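Local coordinates for putative DNA-binding protein (Ralstonia eutropha, PDB 2OBP) that probably binds DNA through a winged helix-turn-helix domain, at residues M50-L53 with R54-T58. Sequence-based numbering, arbitrary orientation. Where two conformers were deposited one is given.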
# COMPACT_ATOMS: atom_id res chain seq x y z
N MSE A 50 3.01 -0.90 12.52
CA MSE A 50 3.35 0.27 11.73
C MSE A 50 4.81 0.25 11.21
O MSE A 50 5.09 0.70 10.09
CB MSE A 50 3.07 1.52 12.56
CG MSE A 50 3.38 2.80 11.87
SE MSE A 50 2.55 3.06 10.14
CE MSE A 50 0.77 2.78 10.47
N SER A 51 5.75 -0.24 12.03
CA SER A 51 7.15 -0.25 11.57
C SER A 51 7.32 -1.14 10.34
O SER A 51 8.07 -0.81 9.41
CB SER A 51 8.09 -0.71 12.70
OG SER A 51 7.69 -1.98 13.16
N VAL A 52 6.65 -2.28 10.32
CA VAL A 52 6.72 -3.19 9.18
C VAL A 52 6.03 -2.58 7.95
O VAL A 52 6.56 -2.62 6.82
CB VAL A 52 6.12 -4.59 9.52
CG1 VAL A 52 6.25 -5.51 8.31
CG2 VAL A 52 6.84 -5.15 10.75
N LEU A 53 4.89 -1.95 8.17
CA LEU A 53 4.19 -1.31 7.05
C LEU A 53 5.09 -0.26 6.41
O LEU A 53 5.17 -0.19 5.17
CB LEU A 53 2.85 -0.69 7.48
CG LEU A 53 2.14 0.10 6.34
CD1 LEU A 53 1.71 -0.80 5.15
CD2 LEU A 53 0.94 0.93 6.88
N ARG A 54 5.73 0.57 7.23
CA ARG A 54 6.61 1.63 6.69
C ARG A 54 7.76 1.07 5.85
O ARG A 54 8.10 1.63 4.82
CB ARG A 54 7.12 2.54 7.79
CG ARG A 54 6.01 3.46 8.37
CD ARG A 54 6.57 4.51 9.25
NE ARG A 54 5.54 5.27 9.98
CZ ARG A 54 4.96 6.40 9.54
NH1 ARG A 54 5.26 6.92 8.35
NH2 ARG A 54 4.07 7.02 10.31
N ARG A 55 8.32 -0.06 6.29
CA ARG A 55 9.39 -0.72 5.57
C ARG A 55 8.89 -1.18 4.20
O ARG A 55 9.52 -0.94 3.17
CB ARG A 55 9.90 -1.91 6.43
CG ARG A 55 11.10 -2.68 5.87
CD ARG A 55 10.71 -3.76 4.90
NE ARG A 55 10.04 -4.91 5.53
CZ ARG A 55 9.58 -5.99 4.90
NH1 ARG A 55 9.66 -6.11 3.60
NH2 ARG A 55 9.03 -6.98 5.61
N VAL A 56 7.76 -1.87 4.21
CA VAL A 56 7.16 -2.38 2.99
C VAL A 56 6.80 -1.22 2.02
O VAL A 56 7.09 -1.28 0.81
CB VAL A 56 5.91 -3.24 3.30
CG1 VAL A 56 5.08 -3.47 2.04
CG2 VAL A 56 6.30 -4.58 3.99
N LEU A 57 6.22 -0.15 2.55
CA LEU A 57 5.87 0.98 1.68
C LEU A 57 7.08 1.65 1.12
O LEU A 57 7.04 2.15 0.01
CB LEU A 57 4.99 2.00 2.40
CG LEU A 57 3.56 1.54 2.76
CD1 LEU A 57 2.84 2.59 3.64
CD2 LEU A 57 2.75 1.26 1.48
N THR A 58 8.15 1.79 1.91
CA THR A 58 9.37 2.35 1.37
C THR A 58 9.84 1.53 0.17
O THR A 58 10.27 2.05 -0.85
CB THR A 58 10.48 2.48 2.42
OG1 THR A 58 10.06 3.47 3.40
CG2 THR A 58 11.80 2.88 1.77
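Met-50 to Leu-53 form the first turn of helix 50-62 and offer their carbonyls to the amides of Arg-54 to Leu-57, four successive i to i+4 bonds. The shortest, Leu-57 N to Leu-53 O, spans 2.8 Å; the longest and most bent, Arg-55 N to Ser-51 O, reaches 3.2 Å at 152°. On the buried face the two leucines meet obliquely, Leu-53 CG lying 3.7 Å from Leu-57 CD1. Leu-57 CG stands anti to the carbonyl carbon (chi1 -68°), beside the amide that binds Leu-53 O and 3.4 Å from that oxygen. In one of its two conformers, selenomethionine Met-50 places SE 3.7 Å from NE of the extended Arg-54, whose NH1 hydrogen-bonds Gly-74 O; a nitrate, probably from the crystallisation liquor, lies nearby. Arg-55 folds back, laying one guanidinium face over Val-56 CG2; its NH1 bonds Gln-59 and forms a salt bridge with Asp-15. Leu-53 touches Ile-42 of helix 39-46 and Val-21 of helix 16-28, while Leu-57 packs on Leu-39 and Val-56 on Ala-17, joining the three helices that precede the hairpin of strands 66-70 and 76-80 in the chain, the order of a winged helix-turn-helix domain in which 50-62 is probably the recognition helix.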